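Local coordinates for dermonecrotic toxin (Pasteurella multocida, PDB 2EBF), which induces bone resorption, is a potent mitogen and is associated with severe progressive atrophic rhinitis of pigs, and is represented here by its C-terminal region, at residues S211-I216 and F293-E298; M270-S275 and D464-P469. One frame throughout, in Å; residues are numbered along the deposited sequence.

Both contacts belong to the C2 domain of the toxin, with centres about 18 Å apart, and they meet through two successive helices. Phe293, two residues before Met295 on helix 288-300, packs on Met270, Phe271 and Ile274 of contact 2. Contact 1 is the more buried: a loop turn lays Phe213 and Ile216 on helix 288-300, and apolar groups do nearly all the work. Contact 2 is only partly buried, with Pro468 exposed. There two aromatic rings from helix 267-273 meet a proline-containing loop, and a tyrosine hydroxyl bonded to a backbone carbonyl adds a polar tie that contact 1 does without.

Contact 1: residues S211-I216 and F293-E298; sequences SVFDKI and FSMLQE
Met295 meets both Phe213 and Ile216: its CB touches Ile216, and its CG touches the ring. With CG set between the backbone N and the carbonyl carbon (chi1 57°), the chain runs out extended across Phe213 at about a right angle, and CG comes 3.8 Å from Phe213 CE1. Further out, Met295 SD lies 5.1 Å from the centroid of the Phe213 ring and 48° off its normal, an oblique Met-aromatic contact. Nearer the backbone, Met295 CB lies 3.7 Å from Ile216 CD1, roughly at a right angle to the direction of the ring.

The ring of Phe213 comes in edge-on, with the backbone C of Met295 and N of Leu296 close to its plane. Leu296 starts off pointing away from the loop, yet its CD2 swings back to the ring edge and touches Phe213 CZ at 3.8 Å.

Glu298 crosses Ile216 at about a right angle, touching it with CB and OE1. OE1 stands 3.5 Å from Ile216 CD1, a plain van der Waals approach of an oxygen to a methyl group. The other oxygen, OE2, is hydrogen-bonded to Thr218 OG1 just after the loop segment, which should hold the carboxylate in place beside the isoleucine. Ile216 also uses its second branch, CG2 lying 3.9 Å from the backbone C of Glu298, so both branches of Ile216 rest against the base of the glutamate.

Residues 211-215 have helical backbone angles, and this turn belongs to the loop between strand 205-207 and helix 234-248. It packs along helix 288-300, where Val299 also touches Val212, Phe213 and Ile216. Helix 234-248 closes the neighbouring side: its Leu238 and Leu241 touch Met295, while Asn234 touches Ile216.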
loop_
_atom_site.group_PDB
_atom_site.type_symbol
_atom_site.label_atom_id
_atom_site.label_comp_id
_atom_site.label_asym_id
_atom_site.label_seq_id
_atom_site.Cartn_x
_atom_site.Cartn_y
_atom_site.Cartn_z
ATOM N N SER A 211 21.848 9.576 -30.760
ATOM C CA SER A 211 22.713 10.751 -30.936
ATOM C C SER A 211 22.859 11.601 -29.670
ATOM O O SER A 211 23.805 12.376 -29.547
ATOM C CB SER A 211 22.224 11.622 -32.102
ATOM O OG SER A 211 21.067 12.362 -31.749
ATOM N N VAL A 212 21.912 11.454 -28.743
ATOM C CA VAL A 212 21.946 12.133 -27.441
ATOM C C VAL A 212 23.235 11.806 -26.667
ATOM O O VAL A 212 23.692 12.592 -25.832
ATOM C CB VAL A 212 20.694 11.778 -26.585
ATOM C CG1 VAL A 212 20.695 12.545 -25.276
ATOM C CG2 VAL A 212 19.417 12.100 -27.343
ATOM N N PHE A 213 23.819 10.647 -26.960
ATOM C CA PHE A 213 25.076 10.241 -26.335
ATOM C C PHE A 213 26.263 11.093 -26.776
ATOM O O PHE A 213 27.260 11.191 -26.060
ATOM C CB PHE A 213 25.359 8.768 -26.612
ATOM C CG PHE A 213 24.553 7.837 -25.768
ATOM C CD1 PHE A 213 24.816 7.708 -24.408
ATOM C CD2 PHE A 213 23.531 7.081 -26.329
ATOM C CE1 PHE A 213 24.068 6.843 -23.615
ATOM C CE2 PHE A 213 22.781 6.209 -25.546
ATOM C CZ PHE A 213 23.050 6.092 -24.187
ATOM N N ASP A 214 26.144 11.706 -27.951
ATOM C CA ASP A 214 27.201 12.555 -28.498
ATOM C C ASP A 214 27.085 13.982 -27.977
ATOM O O ASP A 214 27.999 14.789 -28.143
ATOM C CB ASP A 214 27.155 12.539 -30.024
ATOM C CG ASP A 214 27.267 11.140 -30.595
ATOM O OD1 ASP A 214 27.846 10.257 -29.923
ATOM O OD2 ASP A 214 26.773 10.917 -31.717
ATOM N N LYS A 215 25.956 14.279 -27.339
ATOM C CA LYS A 215 25.706 15.602 -26.784
ATOM C C LYS A 215 26.367 15.800 -25.424
ATOM O O LYS A 215 26.517 16.934 -24.963
ATOM C CB LYS A 215 24.201 15.868 -26.679
ATOM C CG LYS A 215 23.579 16.565 -27.890
ATOM C CD LYS A 215 23.266 15.598 -29.031
ATOM C CE LYS A 215 22.178 16.160 -29.947
ATOM N NZ LYS A 215 22.033 15.357 -31.198
ATOM N N ILE A 216 26.757 14.700 -24.782
ATOM C CA ILE A 216 27.349 14.762 -23.441
ATOM C C ILE A 216 28.825 15.176 -23.471
ATOM O O ILE A 216 29.507 15.003 -24.482
ATOM C CB ILE A 216 27.160 13.438 -22.639
ATOM C CG1 ILE A 216 27.876 12.272 -23.320
ATOM C CG2 ILE A 216 25.668 13.144 -22.437
ATOM C CD1 ILE A 216 28.100 11.076 -22.423
ATOM N N PHE A 293 26.964 2.450 -18.589
ATOM C CA PHE A 293 26.107 2.967 -17.525
ATOM C C PHE A 293 26.480 4.399 -17.152
ATOM O O PHE A 293 25.604 5.220 -16.868
ATOM C CB PHE A 293 26.173 2.040 -16.298
ATOM C CG PHE A 293 25.139 2.339 -15.236
ATOM C CD1 PHE A 293 25.532 2.637 -13.933
ATOM C CD2 PHE A 293 23.775 2.314 -15.535
ATOM C CE1 PHE A 293 24.585 2.905 -12.942
ATOM C CE2 PHE A 293 22.817 2.588 -14.543
ATOM C CZ PHE A 293 23.226 2.884 -13.252
ATOM N N SER A 294 27.779 4.697 -17.170
ATOM C CA SER A 294 28.282 6.043 -16.874
ATOM C C SER A 294 27.730 7.107 -17.824
ATOM O O SER A 294 27.423 8.224 -17.399
ATOM C CB SER A 294 29.814 6.069 -16.913
ATOM O OG SER A 294 30.349 5.302 -15.853
ATOM N N MET A 295 27.611 6.763 -19.104
ATOM C CA MET A 295 27.069 7.713 -20.071
ATOM C C MET A 295 25.552 7.767 -20.080
ATOM O O MET A 295 24.988 8.810 -20.397
ATOM C CB MET A 295 27.641 7.535 -21.483
ATOM C CG MET A 295 27.498 6.182 -22.140
ATOM S SD MET A 295 28.649 6.181 -23.537
ATOM C CE MET A 295 28.490 4.511 -24.147
ATOM N N LEU A 296 24.893 6.662 -19.732
ATOM C CA LEU A 296 23.452 6.707 -19.450
ATOM C C LEU A 296 23.164 7.755 -18.390
ATOM O O LEU A 296 22.257 8.577 -18.546
ATOM C CB LEU A 296 22.927 5.357 -18.968
ATOM C CG LEU A 296 22.525 4.269 -19.960
ATOM C CD1 LEU A 296 21.926 3.114 -19.179
ATOM C CD2 LEU A 296 21.526 4.779 -20.987
ATOM N N GLN A 297 23.953 7.723 -17.318
ATOM C CA GLN A 297 23.792 8.654 -16.209
ATOM C C GLN A 297 24.161 10.083 -16.601
ATOM O O GLN A 297 23.604 11.036 -16.060
ATOM C CB GLN A 297 24.591 8.187 -14.990
ATOM C CG GLN A 297 24.043 6.907 -14.361
ATOM C CD GLN A 297 24.829 6.453 -13.149
ATOM O OE1 GLN A 297 24.338 6.514 -12.019
ATOM N NE2 GLN A 297 26.059 6.000 -13.374
ATOM N N GLU A 298 25.102 10.230 -17.536
ATOM C CA GLU A 298 25.432 11.560 -18.057
ATOM C C GLU A 298 24.309 12.112 -18.919
ATOM O O GLU A 298 23.945 13.284 -18.781
ATOM C CB GLU A 298 26.766 11.571 -18.810
ATOM C CG GLU A 298 27.952 11.627 -17.862
ATOM C CD GLU A 298 29.241 12.110 -18.508
ATOM O OE1 GLU A 298 29.200 12.736 -19.596
ATOM O OE2 GLU A 298 30.304 11.863 -17.898
#

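Contact 2: residues M270-S275 and D464-P469; sequences MFYSIS and DNSVPP
Val467 covers one face of the Phe271 ring: its CG1 sits over the centre, 3.7 Å from the ring centroid and 8° off the normal, a clear CH-pi contact. CG2, the other branch, reaches the root of the ring, 3.7 Å from Phe271 CG. At the edge of the same ring, near its plane, is Tyr272 CE2. The neighbouring tyrosine in turn receives Phe271 CD2 over the centre of one face, so the edge of Phe271 points at a face of Tyr272, while Val467 lies over a face of Phe271. Along the Tyr272 edge runs the loop backbone, with Ser466 C near the ring plane and Ser466 OG 3.4 Å from Tyr272 CE1. That serine hydroxyl has its hydrogen bond elsewhere, to Ser463 O.

Tyr272 OH donates a short bond of 2.6 Å to Ser466 O. It approaches the carbonyl from 34° out of its plane, with a C=O...O angle of 141°. Tyr272 has CG beside the backbone N and opposite the carbonyl carbon, which sends the ring toward the loop. Pro468 CD approaches both rings obliquely, 3.5 Å from Tyr272 OH and 4.0 Å from Phe271 CE2.

Together these groups fasten helix 267-273 to the loop between strand 456-461, an outermost strand of the mixed six-stranded sheet, and helix 473-490. From that second helix Lys475 NZ is hydrogen-bonded to the backbone O atoms of Asn465 and Val467, and Tyr479 touches Ser466, while Glu268 OE2, back on helix 267-273, accepts from the backbone N of Asn465.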
loop_
_atom_site.group_PDB
_atom_site.type_symbol
_atom_site.label_atom_id
_atom_site.label_comp_id
_atom_site.label_asym_id
_atom_site.label_seq_id
_atom_site.Cartn_x
_atom_site.Cartn_y
_atom_site.Cartn_z
ATOM N N MET A 270 21.373 -2.512 -12.476
ATOM C CA MET A 270 22.608 -1.998 -13.047
ATOM C C MET A 270 23.477 -1.307 -12.005
ATOM O O MET A 270 24.687 -1.531 -11.964
ATOM C CB MET A 270 22.306 -1.049 -14.200
ATOM C CG MET A 270 21.658 -1.732 -15.369
ATOM S SD MET A 270 21.670 -0.645 -16.796
ATOM C CE MET A 270 20.998 -1.738 -18.038
ATOM N N PHE A 271 22.859 -0.489 -11.157
ATOM C CA PHE A 271 23.587 0.266 -10.139
ATOM C C PHE A 271 24.375 -0.624 -9.177
ATOM O O PHE A 271 25.497 -0.285 -8.793
ATOM C CB PHE A 271 22.639 1.163 -9.346
ATOM C CG PHE A 271 23.322 1.990 -8.293
ATOM C CD1 PHE A 271 23.766 3.278 -8.584
ATOM C CD2 PHE A 271 23.527 1.485 -7.014
ATOM C CE1 PHE A 271 24.399 4.051 -7.615
ATOM C CE2 PHE A 271 24.162 2.249 -6.034
ATOM C CZ PHE A 271 24.597 3.539 -6.340
ATOM N N TYR A 272 23.783 -1.749 -8.785
ATOM C CA TYR A 272 24.410 -2.641 -7.803
ATOM C C TYR A 272 25.320 -3.704 -8.416
ATOM O O TYR A 272 26.059 -4.376 -7.697
ATOM C CB TYR A 272 23.350 -3.263 -6.876
ATOM C CG TYR A 272 22.877 -2.294 -5.815
ATOM C CD1 TYR A 272 21.579 -1.762 -5.837
ATOM C CD2 TYR A 272 23.744 -1.876 -4.805
ATOM C CE1 TYR A 272 21.164 -0.853 -4.856
ATOM C CE2 TYR A 272 23.338 -0.969 -3.833
ATOM C CZ TYR A 272 22.052 -0.463 -3.862
ATOM O OH TYR A 272 21.678 0.426 -2.882
ATOM N N SER A 273 25.283 -3.839 -9.737
ATOM C CA SER A 273 26.153 -4.779 -10.439
ATOM C C SER A 273 27.226 -4.095 -11.302
ATOM O O SER A 273 28.102 -4.770 -11.847
ATOM C CB SER A 273 25.329 -5.774 -11.279
ATOM O OG SER A 273 24.564 -5.108 -12.274
ATOM N N ILE A 274 27.166 -2.767 -11.415
ATOM C CA ILE A 274 28.107 -2.021 -12.260
ATOM C C ILE A 274 28.763 -0.849 -11.512
ATOM O O ILE A 274 28.093 0.119 -11.143
ATOM C CB ILE A 274 27.440 -1.541 -13.582
ATOM C CG1 ILE A 274 26.960 -2.738 -14.413
ATOM C CG2 ILE A 274 28.399 -0.682 -14.395
ATOM C CD1 ILE A 274 25.943 -2.392 -15.495
ATOM N N SER A 275 30.078 -0.960 -11.294
ATOM C CA SER A 275 30.872 0.076 -10.619
ATOM C C SER A 275 32.369 -0.214 -10.798
ATOM O O SER A 275 32.720 -1.259 -11.347
ATOM C CB SER A 275 30.526 0.138 -9.128
ATOM O OG SER A 275 31.236 -0.853 -8.411
ATOM N N ASP A 464 13.603 -2.782 -6.179
ATOM C CA ASP A 464 12.932 -1.539 -6.553
ATOM C C ASP A 464 13.117 -0.481 -5.465
ATOM O O ASP A 464 12.885 -0.760 -4.283
ATOM C CB ASP A 464 11.444 -1.786 -6.838
ATOM C CG ASP A 464 10.718 -0.529 -7.265
ATOM O OD1 ASP A 464 9.640 -0.258 -6.699
ATOM O OD2 ASP A 464 11.220 0.198 -8.154
ATOM N N ASN A 465 13.540 0.719 -5.868
ATOM C CA ASN A 465 13.685 1.871 -4.954
ATOM C C ASN A 465 14.862 1.713 -3.974
ATOM O O ASN A 465 14.890 2.339 -2.905
ATOM C CB ASN A 465 12.364 2.136 -4.204
ATOM C CG ASN A 465 12.129 3.618 -3.901
ATOM O OD1 ASN A 465 11.177 3.979 -3.184
ATOM N ND2 ASN A 465 12.970 4.479 -4.450
ATOM N N SER A 466 15.838 0.885 -4.358
ATOM C CA SER A 466 16.950 0.517 -3.469
ATOM C C SER A 466 18.230 1.347 -3.614
ATOM O O SER A 466 19.183 1.153 -2.847
ATOM C CB SER A 466 17.282 -0.965 -3.634
ATOM O OG SER A 466 17.755 -1.233 -4.940
ATOM N N VAL A 467 18.251 2.267 -4.577
ATOM C CA VAL A 467 19.436 3.093 -4.844
ATOM C C VAL A 467 19.404 4.373 -4.001
ATOM O O VAL A 467 18.378 5.050 -3.939
ATOM C CB VAL A 467 19.564 3.411 -6.360
ATOM C CG1 VAL A 467 20.689 4.423 -6.648
ATOM C CG2 VAL A 467 19.801 2.133 -7.140
ATOM N N PRO A 468 20.525 4.701 -3.329
ATOM C CA PRO A 468 20.614 5.955 -2.572
ATOM C C PRO A 468 20.456 7.199 -3.476
ATOM O O PRO A 468 20.555 7.080 -4.698
ATOM C CB PRO A 468 22.009 5.882 -1.930
ATOM C CG PRO A 468 22.762 4.898 -2.763
ATOM C CD PRO A 468 21.761 3.904 -3.224
ATOM N N PRO A 469 20.224 8.390 -2.886
ATOM C CA PRO A 469 20.219 8.682 -1.455
ATOM C C PRO A 469 18.927 8.292 -0.746
ATOM O O PRO A 469 17.831 8.463 -1.293
ATOM C CB PRO A 469 20.419 10.195 -1.408
ATOM C CG PRO A 469 19.840 10.694 -2.681
ATOM C CD PRO A 469 19.939 9.591 -3.694
#